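Local coordinates for macrodomain protein (Streptomyces coelicolor, PDB 5E3B), which probably removes ADP-ribose by hydrolysis from ADP-ribosylated thymidine in DNA, using a macrodomain fold, at residues A[98-103]-A[127-132]; A[50-53]-A[59-62]; A[120-125]-A[155-160]. One frame throughout, in Å; residues are numbered along the deposited sequence.

Contact 1: residues A[98-103]-A[127-132]; sequences WVANMI and GRVADR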
loop_
_atom_site.group_PDB
_atom_site.type_symbol
_atom_site.label_atom_id
_atom_site.label_comp_id
_atom_site.label_asym_id
_atom_site.label_seq_id
_atom_site.Cartn_x
_atom_site.Cartn_y
_atom_site.Cartn_z
ATOM N N TRP A 98 -3.529 9.742 3.236
ATOM C CA TRP A 98 -4.356 8.703 2.728
ATOM C C TRP A 98 -3.620 7.364 2.945
ATOM O O TRP A 98 -2.419 7.328 2.946
ATOM C CB TRP A 98 -4.575 8.832 1.229
ATOM C CG TRP A 98 -5.820 9.645 0.818
ATOM C CD1 TRP A 98 -7.044 9.137 0.496
ATOM C CD2 TRP A 98 -5.950 11.015 0.764
ATOM N NE1 TRP A 98 -7.938 10.100 0.222
ATOM C CE2 TRP A 98 -7.275 11.287 0.369
ATOM C CE3 TRP A 98 -5.068 12.053 0.978
ATOM C CZ2 TRP A 98 -7.780 12.587 0.193
ATOM C CZ3 TRP A 98 -5.531 13.302 0.846
ATOM C CH2 TRP A 98 -6.911 13.577 0.453
ATOM N N VAL A 99 -4.396 6.349 3.198
ATOM C CA VAL A 99 -3.941 4.921 3.150
ATOM C C VAL A 99 -4.495 4.252 1.912
ATOM O O VAL A 99 -5.726 4.283 1.657
ATOM C CB VAL A 99 -4.343 4.188 4.432
ATOM C CG1 VAL A 99 -3.957 2.739 4.383
ATOM C CG2 VAL A 99 -3.689 4.892 5.622
ATOM N N ALA A 100 -3.623 3.538 1.175
ATOM C CA ALA A 100 -4.008 2.817 -0.005
ATOM C C ALA A 100 -3.940 1.340 0.331
ATOM O O ALA A 100 -2.862 0.763 0.530
ATOM C CB ALA A 100 -3.024 3.100 -1.199
ATOM N N ASN A 101 -5.108 0.733 0.479
ATOM C CA ASN A 101 -5.219 -0.674 0.702
ATOM C C ASN A 101 -5.200 -1.400 -0.676
ATOM O O ASN A 101 -6.156 -1.316 -1.454
ATOM C CB ASN A 101 -6.530 -1.043 1.395
ATOM C CG ASN A 101 -6.732 -0.473 2.798
ATOM O OD1 ASN A 101 -5.825 -0.190 3.561
ATOM N ND2 ASN A 101 -8.023 -0.260 3.110
ATOM N N MET A 102 -4.064 -2.005 -0.986
ATOM C CA MET A 102 -3.797 -2.642 -2.293
ATOM C C MET A 102 -4.115 -4.139 -2.174
ATOM O O MET A 102 -3.503 -4.798 -1.346
ATOM C CB MET A 102 -2.365 -2.531 -2.713
ATOM C CG MET A 102 -1.885 -1.092 -2.841
ATOM S SD MET A 102 -0.202 -0.924 -3.552
ATOM C CE MET A 102 0.743 -1.556 -2.238
ATOM N N ILE A 103 -4.946 -4.661 -3.047
ATOM C CA ILE A 103 -5.211 -6.119 -2.990
ATOM C C ILE A 103 -4.143 -6.794 -3.822
ATOM O O ILE A 103 -4.281 -6.896 -5.082
ATOM C CB ILE A 103 -6.645 -6.442 -3.471
ATOM C CG1 ILE A 103 -7.735 -5.664 -2.725
ATOM C CG2 ILE A 103 -6.842 -7.954 -3.307
ATOM C CD1 ILE A 103 -7.649 -5.706 -1.204
ATOM N N GLY A 127 0.434 0.701 -9.972
ATOM C CA GLY A 127 0.096 1.652 -10.989
ATOM C C GLY A 127 -1.081 2.523 -10.664
ATOM O O GLY A 127 -1.100 3.749 -10.906
ATOM N N ARG A 128 -2.092 1.896 -10.060
ATOM C CA ARG A 128 -3.212 2.669 -9.573
ATOM C C ARG A 128 -2.895 3.654 -8.445
ATOM O O ARG A 128 -3.454 4.761 -8.392
ATOM C CB ARG A 128 -4.346 1.749 -9.160
ATOM C CG ARG A 128 -4.851 1.003 -10.346
ATOM C CD ARG A 128 -6.028 0.109 -10.064
ATOM N NE ARG A 128 -6.406 -0.576 -11.310
ATOM C CZ ARG A 128 -7.421 -1.448 -11.422
ATOM N NH1 ARG A 128 -8.216 -1.687 -10.376
ATOM N NH2 ARG A 128 -7.650 -2.078 -12.600
ATOM N N VAL A 129 -2.021 3.248 -7.525
ATOM C CA VAL A 129 -1.477 4.151 -6.528
ATOM C C VAL A 129 -0.794 5.324 -7.192
ATOM O O VAL A 129 -0.942 6.451 -6.776
ATOM C CB VAL A 129 -0.533 3.376 -5.569
ATOM C CG1 VAL A 129 0.262 4.299 -4.689
ATOM C CG2 VAL A 129 -1.348 2.422 -4.689
ATOM N N ALA A 130 0.048 5.019 -8.201
ATOM C CA ALA A 130 0.747 6.048 -8.916
ATOM C C ALA A 130 -0.224 7.027 -9.554
ATOM O O ALA A 130 0.002 8.215 -9.461
ATOM C CB ALA A 130 1.677 5.500 -9.916
ATOM N N ASP A 131 -1.270 6.527 -10.214
ATOM C CA ASP A 131 -2.276 7.466 -10.822
ATOM C C ASP A 131 -2.796 8.423 -9.773
ATOM O O ASP A 131 -2.969 9.637 -9.970
ATOM C CB ASP A 131 -3.392 6.717 -11.502
ATOM C CG ASP A 131 -2.894 5.785 -12.661
ATOM O OD1 ASP A 131 -1.853 6.083 -13.293
ATOM O OD2 ASP A 131 -3.497 4.708 -12.875
ATOM N N ARG A 132 -3.209 7.864 -8.622
ATOM C CA ARG A 132 -3.835 8.705 -7.550
ATOM C C ARG A 132 -2.859 9.623 -6.887
ATOM O O ARG A 132 -3.129 10.809 -6.613
ATOM C CB ARG A 132 -4.549 7.750 -6.600
ATOM C CG ARG A 132 -5.414 8.339 -5.488
ATOM C CD ARG A 132 -6.650 8.999 -6.072
ATOM N NE ARG A 132 -7.464 9.515 -4.949
ATOM C CZ ARG A 132 -7.923 10.776 -4.851
ATOM N NH1 ARG A 132 -7.703 11.693 -5.751
ATOM N NH2 ARG A 132 -8.645 11.087 -3.762
#
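Val-129 pushes a single branch, CG2, against two residues of the strand, and this methyl is the hub of the contact. Ala-100 meets it with CB, 3.9 Å from Val-129 CG2. Met-102, two residues further on, reaches the same methyl from one side, its sulfur SD 3.7 Å from Val-129 CG2, and the valine and methionine side chains lie roughly at right angles. The methionine reaches out along an extended CA-CB-CG-SD path and then bends at chi3 (-70°), which turns the methyl CE away and leaves SD against the valine. Met-102 CG also approaches Val-129 CG2, at 4.0 Å. The valine CG1 branch lies anti to the backbone N, leaving CG2 anti to the carbonyl carbon as the branch presented to the strand.

One helical turn later the partnership changes character. Arg-132 bends at chi2 and carries its guanidinium toward the indole of Trp-98, with NH2 4.2 Å from Trp-98 NE1. The two flat groups stand steeply to each other, planes 76° apart, so they do not stack; with Arg-132 CZ 5.5 Å from the centre of the five-membered ring of Trp-98, any cation-pi attraction is weak at most. The stronger polar tie of Arg-132 is the salt bridge from NH1 to Glu-135, within its own helix.

This is the helix-on-sheet packing of an alpha/beta fold seen at residue scale. The two segments run nearly antiparallel, their axes 10.1 Å apart, as expected for a strand and the return helix of a beta-alpha-beta crossover joining strands 97-105 and 139-143. The helix passes over the intervening strand 40-47, where Val-129 and Arg-132 touch Met-41. Val-99, Asn-101 and Ile-103 face helix 66-76 on the other side of the sheet.

Contact 2: residues A[50-53]-A[59-62]; sequences GGWG and AVSR. With EDO (1,2-ethanediol), chain D.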
loop_
_atom_site.group_PDB
_atom_site.type_symbol
_atom_site.label_atom_id
_atom_site.label_comp_id
_atom_site.label_asym_id
_atom_site.label_seq_id
_atom_site.Cartn_x
_atom_site.Cartn_y
_atom_site.Cartn_z
ATOM N N GLY A 50 -10.162 -10.977 2.866
ATOM C CA GLY A 50 -10.770 -10.269 3.909
ATOM C C GLY A 50 -10.112 -10.376 5.280
ATOM O O GLY A 50 -10.686 -10.021 6.290
ATOM N N GLY A 51 -8.882 -10.865 5.300
ATOM C CA GLY A 51 -8.138 -10.992 6.520
ATOM C C GLY A 51 -7.358 -9.735 6.851
ATOM O O GLY A 51 -6.611 -9.216 6.021
ATOM N N TRP A 52 -7.530 -9.225 8.053
ATOM C CA TRP A 52 -6.827 -8.063 8.549
ATOM C C TRP A 52 -6.504 -8.281 10.015
ATOM O O TRP A 52 -7.244 -7.917 10.938
ATOM C CB TRP A 52 -7.668 -6.805 8.296
ATOM C CG TRP A 52 -7.170 -5.430 8.698
ATOM C CD1 TRP A 52 -6.785 -4.998 9.950
ATOM C CD2 TRP A 52 -6.858 -4.354 7.804
ATOM N NE1 TRP A 52 -6.307 -3.713 9.876
ATOM C CE2 TRP A 52 -6.341 -3.273 8.578
ATOM C CE3 TRP A 52 -6.981 -4.188 6.427
ATOM C CZ2 TRP A 52 -6.010 -2.013 8.048
ATOM C CZ3 TRP A 52 -6.577 -2.956 5.898
ATOM C CH2 TRP A 52 -6.153 -1.878 6.677
ATOM N N GLY A 53 -5.359 -8.924 10.215
ATOM C CA GLY A 53 -5.107 -9.485 11.558
ATOM C C GLY A 53 -3.668 -9.710 11.951
ATOM O O GLY A 53 -3.475 -10.036 13.103
ATOM N N ALA A 59 -0.406 -2.180 12.493
ATOM C CA ALA A 59 0.213 -0.904 12.674
ATOM C C ALA A 59 -0.729 0.225 12.183
ATOM O O ALA A 59 -0.909 1.243 12.803
ATOM C CB ALA A 59 1.540 -0.749 11.947
ATOM N N VAL A 60 -1.397 -0.054 11.053
ATOM C CA VAL A 60 -2.393 0.914 10.546
ATOM C C VAL A 60 -3.552 1.111 11.563
ATOM O O VAL A 60 -3.860 2.263 11.869
ATOM C CB VAL A 60 -2.907 0.462 9.145
ATOM C CG1 VAL A 60 -4.033 1.328 8.647
ATOM C CG2 VAL A 60 -1.749 0.459 8.191
ATOM N N SER A 61 -4.071 0.006 12.048
ATOM C CA SER A 61 -5.222 0.098 13.023
ATOM C C SER A 61 -4.793 0.678 14.368
ATOM O O SER A 61 -5.618 1.296 15.061
ATOM C CB SER A 61 -5.943 -1.204 13.111
ATOM O OG SER A 61 -6.599 -1.552 11.922
ATOM N N ARG A 62 -3.516 0.543 14.705
ATOM C CA ARG A 62 -2.997 1.298 15.859
ATOM C C ARG A 62 -3.010 2.741 15.724
ATOM O O ARG A 62 -3.017 3.412 16.801
ATOM C CB ARG A 62 -1.658 0.815 16.329
ATOM C CG ARG A 62 -1.758 -0.536 17.023
ATOM C CD ARG A 62 -0.420 -0.928 17.629
ATOM N NE ARG A 62 0.596 -1.373 16.645
ATOM C CZ ARG A 62 0.732 -2.634 16.183
ATOM N NH1 ARG A 62 -0.071 -3.633 16.574
ATOM N NH2 ARG A 62 1.673 -2.905 15.315
HETATM C C1 EDO D . -3.965 -11.090 7.614
HETATM O O1 EDO D . -3.705 -9.822 8.186
HETATM C C2 EDO D . -4.026 -12.167 8.684
HETATM O O2 EDO D . -5.120 -12.002 9.590
#
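Trp-52 turns its indole toward Ser-61 through an extended chi1 of -179°, which sends CG directly away from the backbone N and across to the helix; Ser-61 meets it with OG swung beside its own backbone N, anti to the carbonyl carbon. Between them runs a hydrogen bond in which Trp-52 NE1 donates to Ser-61 OG over 3.0 Å. It is bent, with an N-H...O angle of 140°, and the serine oxygen lies 25° out of the indole plane. Ser-61 OG is gripped a second time by Glu-68 OE1, so the acidic residue probably helps to position the hydroxyl that receives the indole N-H.

Farther round the same ring edge, Val-60 touches with one methyl: CG1 lies in the indole plane, 3.9 Å from Trp-52 CZ2. The ring is thus held along one edge by a polar and an apolar neighbour from consecutive helix residues. On the backbone side, Gly-53 N donates to O1 of an ethanediol, probably from the crystallisation liquor, at 2.8 Å; Lys-54 N also binds this molecule.

As in related macrodomains, this glycine-rich loop probably borders the ADP-ribose cleft. It links strand 40-47 to helix 56-63, and helix 66-76 adds Pro-67, Glu-68, Tyr-71 and Arg-72 around the indole.

Contact 3: residues A[120-125]-A[155-160]; sequences EAIGTA and SRVEPL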
loop_
_atom_site.group_PDB
_atom_site.type_symbol
_atom_site.label_atom_id
_atom_site.label_comp_id
_atom_site.label_asym_id
_atom_site.label_seq_id
_atom_site.Cartn_x
_atom_site.Cartn_y
_atom_site.Cartn_z
ATOM N N GLU A 120 1.396 -9.732 -10.943
ATOM C CA GLU A 120 0.531 -8.944 -11.824
ATOM C C GLU A 120 -0.364 -8.052 -10.962
ATOM O O GLU A 120 -0.683 -6.933 -11.350
ATOM C CB GLU A 120 -0.344 -9.807 -12.766
ATOM C CG GLU A 120 0.463 -10.720 -13.723
ATOM N N ALA A 121 -0.861 -8.611 -9.847
ATOM C CA ALA A 121 -1.747 -7.870 -8.933
ATOM C C ALA A 121 -1.048 -6.687 -8.314
ATOM O O ALA A 121 -1.565 -5.607 -8.295
ATOM C CB ALA A 121 -2.203 -8.790 -7.815
ATOM N N ILE A 122 0.155 -6.916 -7.811
ATOM C CA ILE A 122 0.939 -5.834 -7.210
ATOM C C ILE A 122 1.293 -4.751 -8.246
ATOM O O ILE A 122 1.272 -3.579 -7.919
ATOM C CB ILE A 122 2.212 -6.355 -6.545
ATOM C CG1 ILE A 122 1.852 -7.102 -5.320
ATOM C CG2 ILE A 122 3.206 -5.222 -6.255
ATOM C CD1 ILE A 122 1.638 -6.190 -4.122
ATOM N N GLY A 123 1.677 -5.178 -9.450
ATOM C CA GLY A 123 1.984 -4.224 -10.524
ATOM C C GLY A 123 0.830 -3.299 -10.815
ATOM O O GLY A 123 0.935 -2.077 -10.842
ATOM N N THR A 124 -0.345 -3.887 -11.024
ATOM C CA THR A 124 -1.565 -3.181 -11.326
ATOM C C THR A 124 -1.916 -2.186 -10.191
ATOM O O THR A 124 -2.223 -1.001 -10.393
ATOM C CB THR A 124 -2.705 -4.154 -11.565
ATOM O OG1 THR A 124 -2.336 -4.911 -12.778
ATOM C CG2 THR A 124 -3.986 -3.471 -11.788
ATOM N N ALA A 125 -1.819 -2.700 -8.985
ATOM C CA ALA A 125 -2.177 -1.891 -7.815
ATOM C C ALA A 125 -1.267 -0.745 -7.617
ATOM O O ALA A 125 -1.670 0.388 -7.319
ATOM C CB ALA A 125 -2.186 -2.745 -6.523
ATOM N N SER A 155 12.137 -8.916 -4.230
ATOM C CA SER A 155 12.807 -8.868 -5.506
ATOM C C SER A 155 11.853 -8.685 -6.649
ATOM O O SER A 155 12.260 -8.258 -7.738
ATOM C CB SER A 155 13.562 -10.212 -5.677
ATOM O OG SER A 155 12.687 -11.253 -5.973
ATOM N N ARG A 156 10.618 -9.118 -6.469
ATOM C CA ARG A 156 9.507 -8.703 -7.371
ATOM C C ARG A 156 8.961 -7.312 -7.102
ATOM O O ARG A 156 8.704 -6.447 -8.025
ATOM C CB ARG A 156 8.356 -9.718 -7.222
ATOM C CG ARG A 156 8.469 -10.847 -8.205
ATOM C CD ARG A 156 9.498 -11.858 -7.800
ATOM N NE ARG A 156 9.700 -12.944 -8.771
ATOM C CZ ARG A 156 10.725 -13.806 -8.701
ATOM N NH1 ARG A 156 11.651 -13.696 -7.734
ATOM N NH2 ARG A 156 10.865 -14.767 -9.619
ATOM N N VAL A 157 8.674 -7.066 -5.833
ATOM C CA VAL A 157 8.038 -5.820 -5.488
ATOM C C VAL A 157 8.882 -4.567 -5.759
ATOM O O VAL A 157 8.351 -3.621 -6.335
ATOM C CB VAL A 157 7.456 -5.874 -4.012
ATOM C CG1 VAL A 157 6.914 -4.507 -3.595
ATOM C CG2 VAL A 157 6.403 -7.017 -3.947
ATOM N N GLU A 158 10.170 -4.494 -5.345
ATOM C CA GLU A 158 10.885 -3.261 -5.404
ATOM C C GLU A 158 10.953 -2.844 -6.916
ATOM O O GLU A 158 10.782 -1.695 -7.228
ATOM C CB GLU A 158 12.264 -3.153 -4.651
ATOM C CG GLU A 158 12.881 -1.811 -4.814
ATOM C CD GLU A 158 14.023 -1.310 -3.891
ATOM O OE1 GLU A 158 14.125 -1.664 -2.767
ATOM O OE2 GLU A 158 14.717 -0.331 -4.277
ATOM N N PRO A 159 11.272 -3.784 -7.842
ATOM C CA PRO A 159 11.277 -3.308 -9.221
ATOM C C PRO A 159 9.987 -2.772 -9.761
ATOM O O PRO A 159 9.943 -1.835 -10.560
ATOM C CB PRO A 159 11.659 -4.542 -10.028
ATOM C CG PRO A 159 12.496 -5.333 -9.113
ATOM C CD PRO A 159 11.836 -5.148 -7.746
ATOM N N LEU A 160 8.873 -3.297 -9.236
ATOM C CA LEU A 160 7.571 -2.668 -9.605
ATOM C C LEU A 160 7.373 -1.281 -8.971
ATOM O O LEU A 160 6.699 -0.430 -9.546
ATOM C CB LEU A 160 6.434 -3.666 -9.252
ATOM C CG LEU A 160 6.361 -5.006 -10.052
ATOM C CD1 LEU A 160 5.356 -5.989 -9.450
ATOM C CD2 LEU A 160 5.976 -4.692 -11.498
#
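Leu-160 fits its forked end against Ile-122 and Gly-123 where two crossover helices of the macrodomain's alpha/beta/alpha sandwich lie side by side. Its CD1 branch does most of the touching: it stands 3.9 Å from Ile-122 CG2 and 3.8 Å from the backbone N of Gly-123. The leucine and isoleucine side chains cross at a slant. With no side chain on Gly-123, the leucine can rest on bare backbone, and here the two helices come close, the CA atoms of Gly-123 and Leu-160 being 5.9 Å apart. Ile-122 also faces Val-157, CG2 to CG2 at 4.3 Å, a looser apolar contact one turn back along the partner helix.

In Ile-122, CG2 is anti to the backbone N, which points this methyl at Leu-160 and Val-157. The segments are nearly parallel, 23° apart, with axes 9.9 Å from each other. Their common direction follows from each helix returning the chain between parallel strands: helix 119-136 leads into strand 139-143, and helix 154-166 leads on to strand 172-176.

Farther out, Tyr-119 and Leu-126 close round Leu-160, and Val-117 touches Ile-122. At the start of helix 154-166, Ser-155 OG lies within hydrogen-bonding reach of the carbonyl oxygens of Gly-151 and Gly-152, which must share its single proton. Glu-158 accepts a hydrogen bond from Trp-154 NE1 at OE1, and its OE2 is hydrogen-bonded to Tyr-26 OH. Pro-159, which lacks an N-H, interrupts the helical bonding and kinks the segment; just beyond it, Leu-160 N reaches Arg-156 O only weakly, at 3.4 Å.

In the fold
Contacts 1 and 3 share helix 119-136 and lie about 12 Å apart between centres; they meet directly where Met-102 CB touches Ala-125 CB at 3.8 Å, so the two contacts join into one apolar interface between the sheet and the helices on that face. Contact 2 lies on the other face of the sheet, about 17 Å from contact 1 between centres, yet reaches it through the strand: Trp-52 CH2 packs on Asn-101 OD1 at 3.6 Å. Contacts 2 and 3 do not touch, their nearest atoms being about 13 Å apart. The loop of contact 2 probably borders the ADP-ribose cleft; the Val-157 side chain of contact 3 is about 12 Å from a bound sodium ion.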